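Local coordinates for repressor protein C2 (Enterobacteria phage P22, PDB 2R1J) that binds the OR and OL operators of the phage, blocking transcription of lytic genes and so maintaining lysogeny, here represented by its N-terminal DNA-binding domain, at residues Leu24-Val28 against Ala52-Leu57; Met6-Ile10 against Tyr63-Gly67. One frame throughout, in Å; residues are numbered along the deposited sequence.

Contact 1: Leu24-Val28 against Ala52-Leu57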
loop_
_atom_site.group_PDB
_atom_site.type_symbol
_atom_site.label_atom_id
_atom_site.label_comp_id
_atom_site.label_asym_id
_atom_site.label_seq_id
_atom_site.Cartn_x
_atom_site.Cartn_y
_atom_site.Cartn_z
ATOM N N LEU C 24 5.082 17.479 2.769
ATOM C CA LEU C 24 4.779 16.179 2.163
ATOM C C LEU C 24 3.572 15.570 2.909
ATOM O O LEU C 24 2.671 15.001 2.293
ATOM C CB LEU C 24 5.991 15.237 2.266
ATOM C CG LEU C 24 5.790 13.826 1.676
ATOM C CD1 LEU C 24 5.411 13.899 0.204
ATOM C CD2 LEU C 24 7.070 13.037 1.844
ATOM N N GLY C 25 3.557 15.709 4.229
ATOM C CA GLY C 25 2.443 15.178 5.008
ATOM C C GLY C 25 1.110 15.749 4.537
ATOM O O GLY C 25 0.115 15.022 4.382
ATOM N N LYS C 26 1.088 17.054 4.276
ATOM C CA LYS C 26 -0.132 17.707 3.810
ATOM C C LYS C 26 -0.579 17.124 2.473
ATOM O O LYS C 26 -1.772 16.923 2.231
ATOM C CB LYS C 26 0.106 19.222 3.658
ATOM C CG LYS C 26 -1.128 20.007 3.236
ATOM C CD LYS C 26 -2.161 20.061 4.340
ATOM C CE LYS C 26 -3.488 20.621 3.824
ATOM N NZ LYS C 26 -4.556 20.549 4.868
ATOM N N MET C 27 0.385 16.853 1.600
ATOM C CA MET C 27 0.105 16.277 0.293
ATOM C C MET C 27 -0.469 14.854 0.385
ATOM O O MET C 27 -1.353 14.482 -0.386
ATOM C CB MET C 27 1.384 16.229 -0.540
ATOM C CG MET C 27 1.936 17.584 -0.995
ATOM S SD MET C 27 3.572 17.327 -1.798
ATOM C CE MET C 27 3.013 16.848 -3.427
ATOM N N VAL C 28 0.056 14.068 1.326
ATOM C CA VAL C 28 -0.362 12.667 1.537
ATOM C C VAL C 28 -1.592 12.526 2.429
ATOM O O VAL C 28 -2.376 11.586 2.263
ATOM C CB VAL C 28 0.813 11.865 2.165
ATOM C CG1 VAL C 28 0.400 10.422 2.493
ATOM C CG2 VAL C 28 1.997 11.897 1.204
ATOM N N ALA C 52 -0.812 7.156 -1.802
ATOM C CA ALA C 52 -0.801 8.622 -1.834
ATOM C C ALA C 52 0.621 9.177 -1.800
ATOM O O ALA C 52 0.917 10.209 -2.420
ATOM C CB ALA C 52 -1.636 9.188 -0.659
ATOM N N LEU C 53 1.498 8.493 -1.071
ATOM C CA LEU C 53 2.886 8.889 -0.952
ATOM C C LEU C 53 3.595 8.740 -2.313
ATOM O O LEU C 53 4.344 9.633 -2.740
ATOM C CB LEU C 53 3.579 8.014 0.098
ATOM C CG LEU C 53 5.084 8.214 0.299
ATOM C CD1 LEU C 53 5.351 9.617 0.858
ATOM C CD2 LEU C 53 5.616 7.145 1.273
ATOM N N SER C 54 3.345 7.631 -2.992
ATOM C CA SER C 54 3.970 7.390 -4.290
ATOM C C SER C 54 3.561 8.500 -5.271
ATOM O O SER C 54 4.380 8.954 -6.070
ATOM C CB SER C 54 3.566 6.017 -4.830
ATOM O OG SER C 54 2.188 5.962 -5.135
ATOM N N LYS C 55 2.310 8.937 -5.215
ATOM C CA LYS C 55 1.865 10.005 -6.115
ATOM C C LYS C 55 2.548 11.329 -5.751
ATOM O O LYS C 55 3.069 12.030 -6.630
ATOM C CB LYS C 55 0.347 10.151 -6.064
ATOM C CG LYS C 55 -0.349 8.978 -6.696
ATOM C CD LYS C 55 -1.839 9.048 -6.540
ATOM C CE LYS C 55 -2.467 7.835 -7.204
ATOM N NZ LYS C 55 -1.840 6.557 -6.717
ATOM N N ALA C 56 2.572 11.667 -4.469
ATOM C CA ALA C 56 3.219 12.908 -4.027
ATOM C C ALA C 56 4.699 12.955 -4.393
ATOM O O ALA C 56 5.227 14.023 -4.721
ATOM C CB ALA C 56 3.053 13.083 -2.507
ATOM N N LEU C 57 5.371 11.807 -4.351
ATOM C CA LEU C 57 6.798 11.746 -4.670
ATOM C C LEU C 57 7.067 11.437 -6.139
ATOM O O LEU C 57 8.208 11.276 -6.530
ATOM C CB LEU C 57 7.506 10.710 -3.799
ATOM C CG LEU C 57 7.476 10.963 -2.287
ATOM C CD1 LEU C 57 8.215 9.828 -1.556
ATOM C CD2 LEU C 57 8.126 12.308 -1.976
#
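Ala52 meets Val28 where the first helix of the predicted helix-turn-helix motif, helix 21-28, leans on helix 47-56 of the all-helical repressor domain. The two short segments run at 122° to each other with their axes 9.3 Å apart at closest approach, a spacing consistent with the small Ala52 and Ala56 facing helix 21-28. The methyl CB of Ala52 sits 4.0 Å from Val28 CG1 and also lies against the carbonyl oxygen of Val28. The next residue, Leu53, takes part with both backbone and side chain: its CA is 3.8 Å from Val28 CG2, while CD1 reaches CD2 of Leu24, the two leucines crossing at about a right angle. One turn on from Ala52, Ala56 has its CB lodged among three residues, with Leu24 CD1 at 3.7 Å, Met27 CE at 3.9 Å and Val28 CG2 a little farther. A bend about the last torsion of Met27 (chi3 82°) also brings CE near the carbonyl oxygen of Ala56. Beyond the two segments, Leu24 touches Ile35 and Leu53 touches Trp38, both on helix 32-39, so this apolar seam continues into the second helix of the motif. The segment ends at Leu57, whose CD2 fits against both methyls of Leu24, 3.8 Å from CD1.

Contact 2: Met6-Ile10 against Tyr63-Gly67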
loop_
_atom_site.group_PDB
_atom_site.type_symbol
_atom_site.label_atom_id
_atom_site.label_comp_id
_atom_site.label_asym_id
_atom_site.label_seq_id
_atom_site.Cartn_x
_atom_site.Cartn_y
_atom_site.Cartn_z
ATOM N N MET C 6 13.274 1.358 2.565
ATOM C CA MET C 6 12.285 2.203 1.900
ATOM C C MET C 6 12.371 3.630 2.436
ATOM O O MET C 6 12.282 4.583 1.667
ATOM C CB MET C 6 10.853 1.659 2.121
ATOM C CG MET C 6 9.755 2.634 1.664
ATOM S SD MET C 6 8.079 1.899 1.594
ATOM C CE MET C 6 8.117 1.032 3.086
ATOM N N GLY C 7 12.543 3.772 3.748
ATOM C CA GLY C 7 12.608 5.088 4.368
ATOM C C GLY C 7 13.660 5.993 3.746
ATOM O O GLY C 7 13.474 7.213 3.660
ATOM N N GLU C 8 14.764 5.384 3.315
ATOM C CA GLU C 8 15.856 6.130 2.698
ATOM C C GLU C 8 15.435 6.632 1.327
ATOM O O GLU C 8 15.788 7.752 0.933
ATOM C CB GLU C 8 17.104 5.235 2.613
ATOM C CG GLU C 8 17.811 5.085 3.965
ATOM C CD GLU C 8 18.855 3.961 4.001
ATOM O OE1 GLU C 8 19.756 4.028 4.859
ATOM O OE2 GLU C 8 18.764 3.010 3.196
ATOM N N ARG C 9 14.685 5.813 0.595
ATOM C CA ARG C 9 14.205 6.208 -0.718
ATOM C C ARG C 9 13.158 7.306 -0.593
ATOM O O ARG C 9 13.036 8.173 -1.461
ATOM C CB ARG C 9 13.626 5.004 -1.456
ATOM C CG ARG C 9 14.706 4.033 -1.916
ATOM C CD ARG C 9 14.145 2.903 -2.771
ATOM N NE ARG C 9 13.451 1.889 -1.977
ATOM C CZ ARG C 9 14.052 0.907 -1.309
ATOM N NH1 ARG C 9 15.381 0.785 -1.325
ATOM N NH2 ARG C 9 13.317 0.027 -0.627
ATOM N N ILE C 10 12.402 7.270 0.497
ATOM C CA ILE C 10 11.389 8.282 0.734
ATOM C C ILE C 10 12.053 9.631 0.999
ATOM O O ILE C 10 11.681 10.638 0.378
ATOM C CB ILE C 10 10.493 7.889 1.948
ATOM C CG1 ILE C 10 9.608 6.695 1.556
ATOM C CG2 ILE C 10 9.603 9.039 2.355
ATOM C CD1 ILE C 10 8.731 6.190 2.716
ATOM N N TYR C 63 8.783 1.082 -6.364
ATOM C CA TYR C 63 10.104 1.665 -6.199
ATOM C C TYR C 63 10.368 1.966 -4.730
ATOM O O TYR C 63 11.438 1.674 -4.213
ATOM C CB TYR C 63 10.255 2.952 -7.029
ATOM C CG TYR C 63 11.496 3.733 -6.652
ATOM C CD1 TYR C 63 12.780 3.256 -6.966
ATOM C CD2 TYR C 63 11.397 4.898 -5.904
ATOM C CE1 TYR C 63 13.931 3.932 -6.528
ATOM C CE2 TYR C 63 12.532 5.574 -5.463
ATOM C CZ TYR C 63 13.794 5.086 -5.776
ATOM O OH TYR C 63 14.911 5.748 -5.317
ATOM N N LEU C 64 9.397 2.569 -4.046
ATOM C CA LEU C 64 9.591 2.867 -2.634
ATOM C C LEU C 64 9.796 1.592 -1.822
ATOM O O LEU C 64 10.714 1.503 -1.019
ATOM C CB LEU C 64 8.387 3.642 -2.062
ATOM C CG LEU C 64 8.210 5.058 -2.627
ATOM C CD1 LEU C 64 6.969 5.720 -2.027
ATOM C CD2 LEU C 64 9.453 5.870 -2.315
ATOM N N LEU C 65 8.946 0.603 -2.050
ATOM C CA LEU C 65 9.026 -0.652 -1.297
ATOM C C LEU C 65 10.288 -1.490 -1.489
ATOM O O LEU C 65 10.889 -1.941 -0.514
ATOM C CB LEU C 65 7.823 -1.531 -1.623
ATOM C CG LEU C 65 6.473 -1.198 -0.972
ATOM C CD1 LEU C 65 5.368 -2.075 -1.597
ATOM C CD2 LEU C 65 6.568 -1.444 0.544
ATOM N N LYS C 66 10.688 -1.702 -2.736
ATOM C CA LYS C 66 11.849 -2.548 -2.996
ATOM C C LYS C 66 12.963 -1.904 -3.814
ATOM O O LYS C 66 14.064 -2.455 -3.911
ATOM C CB LYS C 66 11.381 -3.832 -3.682
ATOM C CG LYS C 66 10.309 -4.573 -2.882
ATOM C CD LYS C 66 9.735 -5.752 -3.661
ATOM C CE LYS C 66 8.520 -6.349 -2.956
ATOM N NZ LYS C 66 8.829 -6.847 -1.583
ATOM N N GLY C 67 12.675 -0.743 -4.392
ATOM C CA GLY C 67 13.660 -0.041 -5.194
ATOM C C GLY C 67 13.898 -0.657 -6.557
ATOM O O GLY C 67 12.960 -1.040 -7.260
#
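Arg9 reaches from helix 6-17 to the carbonyl end of helix 61-66 and grips one oxygen with two nitrogens. Arg9 NE donates to Leu64 O at 2.9 Å with an N-H...O angle of 151°, and Arg9 NH2 donates to the same oxygen at 3.0 Å. Both arrive from one face of that carbonyl, above its plane, whereas the oxygen lies close to the guanidinium plane. Arg9 NH2 makes a further, weak bond to Leu65 O (3.1 Å), and NH1 donates a hydrogen bond to Gln4 O, so all three nitrogens have an acceptor and the group is held against rotation. The carbonyls gathered here would probably favour its positive charge. Gly67, where the chain leaves helical angles with positive phi, places its N over one guanidinium face. Arg9 CD rests over the Tyr63 ring, 4.0 Å from its centroid, in a CH-pi contact. With Met6 CG opposite the backbone N (chi1 170°), that methylene comes 3.1 Å from Leu64 O, and the extended chain carries Met6 SD to 3.8 Å from Leu65 CD2. Ile10 CG1 packs on Leu64 CD2. An arginine bonded to the last carbonyls of a helix thus joins the first and last helices of this compact five-helix, Cro/C1-type domain.

Overall arrangement
From the N terminus, the chain enters helix 6-17, the first partner of contact 2, and then turns into helix 21-28, the first partner of contact 1. Helix 32-39 and the loop after it lead to helix 47-56, where contact 1 closes a loop of 23 residues; helix 61-66 then closes the longer one of contact 2, which encloses the other. The centres, 14 Å apart, fall on opposite sides of the chain's centre, yet the contacts meet: Leu53 CD2 packs 3.6 Å from Ile10 CD1 and also touches Leu64. Contact 1 ties the predicted helix-turn-helix to helix 47-56, and contact 2 joins the first and last helices, with Leu65 packing on Leu51 of the second subunit.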